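Local coordinates for protein porin (Rhodobacter capsulatus, PDB 2POR) that forms, as a homotrimer of beta-barrels, channels across the bacterial outer membrane through which small hydrophilic solutes diffuse passively, up to about 0.6 kDa, at residues A[36-48]-A[57-69]. Sequence-based numbering, arbitrary orientation.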
loop_
_atom_site.group_PDB
_atom_site.type_symbol
_atom_site.label_atom_id
_atom_site.label_comp_id
_atom_site.label_asym_id
_atom_site.label_seq_id
_atom_site.Cartn_x
_atom_site.Cartn_y
_atom_site.Cartn_z
ATOM N N ASP A 36 -6.639 29.020 12.532
ATOM C CA ASP A 36 -7.305 30.317 12.622
ATOM C C ASP A 36 -6.294 31.445 12.634
ATOM O O ASP A 36 -6.528 32.470 11.981
ATOM C CB ASP A 36 -8.154 30.314 13.879
ATOM C CG ASP A 36 -9.414 29.438 13.795
ATOM O OD1 ASP A 36 -9.726 28.940 12.694
ATOM O OD2 ASP A 36 -10.063 29.255 14.844
ATOM N N SER A 37 -5.121 31.321 13.254
ATOM C CA SER A 37 -4.172 32.415 13.196
ATOM C C SER A 37 -3.230 32.381 12.004
ATOM O O SER A 37 -2.319 33.217 11.931
ATOM C CB SER A 37 -3.383 32.432 14.499
ATOM O OG SER A 37 -2.534 31.294 14.633
ATOM N N GLY A 38 -3.393 31.418 11.076
ATOM C CA GLY A 38 -2.546 31.372 9.907
ATOM C C GLY A 38 -1.275 30.519 10.026
ATOM O O GLY A 38 -0.346 30.707 9.224
ATOM N N LEU A 39 -1.160 29.625 11.025
ATOM C CA LEU A 39 -0.065 28.646 10.996
ATOM C C LEU A 39 -0.480 27.664 9.899
ATOM O O LEU A 39 -1.658 27.321 9.741
ATOM C CB LEU A 39 0.048 27.869 12.288
ATOM C CG LEU A 39 0.363 28.694 13.498
ATOM C CD1 LEU A 39 0.458 27.812 14.705
ATOM C CD2 LEU A 39 1.627 29.417 13.261
ATOM N N GLU A 40 0.425 27.196 9.062
ATOM C CA GLU A 40 0.099 26.290 7.986
ATOM C C GLU A 40 0.567 24.899 8.444
ATOM O O GLU A 40 1.571 24.765 9.153
ATOM C CB GLU A 40 0.857 26.674 6.738
ATOM C CG GLU A 40 0.635 28.098 6.208
ATOM C CD GLU A 40 -0.787 28.348 5.718
ATOM O OE1 GLU A 40 -1.387 27.465 5.106
ATOM O OE2 GLU A 40 -1.291 29.444 5.944
ATOM N N PHE A 41 -0.125 23.855 8.067
ATOM C CA PHE A 41 0.265 22.513 8.457
ATOM C C PHE A 41 0.021 21.600 7.285
ATOM O O PHE A 41 -0.712 21.960 6.345
ATOM C CB PHE A 41 -0.538 22.115 9.690
ATOM C CG PHE A 41 -2.067 22.081 9.621
ATOM C CD1 PHE A 41 -2.743 20.959 9.187
ATOM C CD2 PHE A 41 -2.786 23.181 10.079
ATOM C CE1 PHE A 41 -4.125 20.910 9.209
ATOM C CE2 PHE A 41 -4.169 23.133 10.101
ATOM C CZ PHE A 41 -4.832 22.005 9.671
ATOM N N GLY A 42 0.624 20.421 7.270
ATOM C CA GLY A 42 0.412 19.536 6.154
ATOM C C GLY A 42 1.107 18.191 6.402
ATOM O O GLY A 42 1.699 18.004 7.468
ATOM N N ALA A 43 1.001 17.319 5.421
ATOM C CA ALA A 43 1.619 16.003 5.454
ATOM C C ALA A 43 1.672 15.496 4.020
ATOM O O ALA A 43 0.856 15.897 3.173
ATOM C CB ALA A 43 0.772 15.066 6.310
ATOM N N SER A 44 2.644 14.678 3.607
ATOM C CA SER A 44 2.570 14.043 2.309
ATOM C C SER A 44 3.335 12.712 2.350
ATOM O O SER A 44 4.234 12.559 3.185
ATOM C CB SER A 44 3.187 14.915 1.223
ATOM O OG SER A 44 4.485 15.326 1.536
ATOM N N PHE A 45 2.964 11.815 1.463
ATOM C CA PHE A 45 3.653 10.551 1.272
ATOM C C PHE A 45 3.157 9.974 -0.033
ATOM O O PHE A 45 2.106 10.413 -0.531
ATOM C CB PHE A 45 3.353 9.601 2.449
ATOM C CG PHE A 45 1.925 9.157 2.680
ATOM C CD1 PHE A 45 1.413 8.041 2.038
ATOM C CD2 PHE A 45 1.113 9.876 3.557
ATOM C CE1 PHE A 45 0.087 7.652 2.272
ATOM C CE2 PHE A 45 -0.202 9.480 3.780
ATOM C CZ PHE A 45 -0.726 8.369 3.140
ATOM N N LYS A 46 3.875 9.009 -0.627
ATOM C CA LYS A 46 3.469 8.409 -1.876
ATOM C C LYS A 46 2.731 7.141 -1.610
ATOM O O LYS A 46 2.859 6.556 -0.527
ATOM C CB LYS A 46 4.654 8.119 -2.768
ATOM C CG LYS A 46 5.401 9.410 -3.009
ATOM C CD LYS A 46 6.410 9.321 -4.115
ATOM C CE LYS A 46 7.139 10.645 -4.243
ATOM N NZ LYS A 46 7.989 10.875 -3.092
ATOM N N ALA A 47 1.979 6.651 -2.573
ATOM C CA ALA A 47 1.091 5.549 -2.336
ATOM C C ALA A 47 1.911 4.290 -1.954
ATOM O O ALA A 47 1.485 3.500 -1.101
ATOM C CB ALA A 47 0.308 5.232 -3.595
ATOM N N HIS A 48 3.068 4.059 -2.565
ATOM C CA HIS A 48 3.870 2.857 -2.251
ATOM C C HIS A 48 4.493 2.946 -0.867
ATOM O O HIS A 48 5.007 1.944 -0.385
ATOM C CB HIS A 48 4.968 2.658 -3.324
ATOM C CG HIS A 48 6.073 3.687 -3.334
ATOM N ND1 HIS A 48 6.078 4.920 -3.829
ATOM C CD2 HIS A 48 7.308 3.492 -2.773
ATOM C CE1 HIS A 48 7.240 5.474 -3.599
ATOM N NE2 HIS A 48 7.985 4.598 -2.957
ATOM N N GLU A 57 8.048 6.278 9.445
ATOM C CA GLU A 57 9.212 5.859 8.691
ATOM C C GLU A 57 9.316 6.520 7.325
ATOM O O GLU A 57 10.420 6.706 6.782
ATOM C CB GLU A 57 9.130 4.348 8.540
ATOM C CG GLU A 57 10.304 3.825 7.718
ATOM C CD GLU A 57 10.419 2.314 7.581
ATOM O OE1 GLU A 57 9.460 1.609 7.893
ATOM O OE2 GLU A 57 11.484 1.855 7.155
ATOM N N ASP A 58 8.151 6.772 6.690
ATOM C CA ASP A 58 8.119 7.370 5.363
ATOM C C ASP A 58 7.155 8.574 5.405
ATOM O O ASP A 58 6.303 8.631 6.286
ATOM C CB ASP A 58 7.588 6.409 4.347
ATOM C CG ASP A 58 8.564 5.278 4.010
ATOM O OD1 ASP A 58 9.763 5.523 3.887
ATOM O OD2 ASP A 58 8.085 4.165 3.853
ATOM N N GLY A 59 7.298 9.479 4.453
ATOM C CA GLY A 59 6.451 10.672 4.379
ATOM C C GLY A 59 6.840 11.665 5.438
ATOM O O GLY A 59 7.678 11.384 6.307
ATOM N N THR A 60 6.316 12.894 5.408
ATOM C CA THR A 60 6.593 13.885 6.460
ATOM C C THR A 60 5.316 14.612 6.911
ATOM O O THR A 60 4.337 14.579 6.154
ATOM C CB THR A 60 7.589 14.972 6.015
ATOM O OG1 THR A 60 7.177 15.468 4.751
ATOM C CG2 THR A 60 9.012 14.439 5.926
ATOM N N VAL A 61 5.304 15.156 8.130
ATOM C CA VAL A 61 4.219 15.944 8.702
ATOM C C VAL A 61 4.887 17.290 9.055
ATOM O O VAL A 61 6.061 17.308 9.479
ATOM C CB VAL A 61 3.651 15.259 9.967
ATOM C CG1 VAL A 61 2.537 16.097 10.590
ATOM C CG2 VAL A 61 3.072 13.927 9.588
ATOM N N PHE A 62 4.247 18.461 8.854
ATOM C CA PHE A 62 4.882 19.725 9.221
ATOM C C PHE A 62 3.883 20.733 9.801
ATOM O O PHE A 62 2.657 20.608 9.623
ATOM C CB PHE A 62 5.573 20.349 8.018
ATOM C CG PHE A 62 4.646 20.974 6.970
ATOM C CD1 PHE A 62 4.235 22.305 7.098
ATOM C CD2 PHE A 62 4.245 20.216 5.885
ATOM C CE1 PHE A 62 3.428 22.870 6.128
ATOM C CE2 PHE A 62 3.433 20.800 4.921
ATOM C CZ PHE A 62 3.024 22.120 5.036
ATOM N N LEU A 63 4.469 21.703 10.495
ATOM C CA LEU A 63 3.768 22.853 11.078
ATOM C C LEU A 63 4.657 24.036 10.802
ATOM O O LEU A 63 5.852 23.913 11.081
ATOM C CB LEU A 63 3.613 22.784 12.599
ATOM C CG LEU A 63 2.869 23.946 13.277
ATOM C CD1 LEU A 63 1.403 23.961 12.862
ATOM C CD2 LEU A 63 2.900 23.742 14.762
ATOM N N SER A 64 4.185 25.158 10.218
ATOM C CA SER A 64 5.028 26.332 10.002
ATOM C C SER A 64 4.284 27.626 10.375
ATOM O O SER A 64 3.064 27.679 10.493
ATOM C CB SER A 64 5.487 26.419 8.565
ATOM O OG SER A 64 4.448 26.386 7.616
ATOM N N GLY A 65 5.064 28.614 10.692
ATOM C CA GLY A 65 4.553 29.882 11.114
ATOM C C GLY A 65 5.658 30.884 10.906
ATOM O O GLY A 65 6.637 30.688 10.171
ATOM N N ALA A 66 5.535 31.964 11.651
ATOM C CA ALA A 66 6.504 33.029 11.571
ATOM C C ALA A 66 7.875 32.598 12.084
ATOM O O ALA A 66 8.896 33.152 11.685
ATOM C CB ALA A 66 6.021 34.189 12.403
ATOM N N PHE A 67 7.835 31.601 12.974
ATOM C CA PHE A 67 9.001 30.954 13.583
ATOM C C PHE A 67 9.774 30.032 12.632
ATOM O O PHE A 67 10.877 29.627 12.964
ATOM C CB PHE A 67 8.561 30.129 14.816
ATOM C CG PHE A 67 7.560 28.980 14.562
ATOM C CD1 PHE A 67 8.010 27.729 14.128
ATOM C CD2 PHE A 67 6.196 29.201 14.734
ATOM C CE1 PHE A 67 7.101 26.727 13.866
ATOM C CE2 PHE A 67 5.292 28.188 14.470
ATOM C CZ PHE A 67 5.746 26.954 14.037
ATOM N N GLY A 68 9.276 29.639 11.474
ATOM C CA GLY A 68 10.006 28.769 10.590
ATOM C C GLY A 68 9.165 27.530 10.457
ATOM O O GLY A 68 7.962 27.608 10.744
ATOM N N LYS A 69 9.714 26.370 10.093
ATOM C CA LYS A 69 8.919 25.189 9.793
ATOM C C LYS A 69 9.521 23.995 10.548
ATOM O O LYS A 69 10.741 23.834 10.531
ATOM C CB LYS A 69 8.984 24.953 8.299
ATOM C CG LYS A 69 8.179 23.747 7.812
ATOM C CD LYS A 69 8.499 23.634 6.336
ATOM C CE LYS A 69 7.820 22.435 5.756
ATOM N NZ LYS A 69 8.017 22.391 4.315
HETATM O O HOH W 1 4.982 17.612 3.725
#
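E40, G42 and S44 form hydrogen-bonded pairs with S64, F62 and T60 as strands 40-46 and 60-65 run antiparallel at 167°, each pair closed by two backbone hydrogen bonds in the regular ladder from which the 16-stranded porin barrel is built. Alternation then sorts the side chains onto two faces. On the face of E40, S44, T60 and S64, the F62 ring leans across onto strand 40-46: chi1 of 74° sets CG between its own N and carbonyl carbon, and one ring face covers the G42 backbone, with G42 N over its centre and G42 CA 4.0 Å from the centroid in a CH-pi contact. Further along, S44 OG and T60 OG1, 4.2 Å apart, are bridged by a water 3.2 Å from each, while T60 OG1 is also hydrogen-bonded to E71 OE2. The other face carries F41, A43, V61 and L63: L63 CD1 meets F41 CB at 4.2 Å and V61 CG2 meets A43 CB; L63 CD1 also reaches L39 CB, just before the strand. Beyond the ladder, L39 CD2 lies 3.7 Å from G65 CA, beside the type I turn G65-G68 leading into strand 68-73. Strand 19-34 pairs with the far edge of 40-46, helix 50-53 packs on F45, and F41 stacks on F299 of a second subunit, placing this part of the barrel wall at the trimer interface.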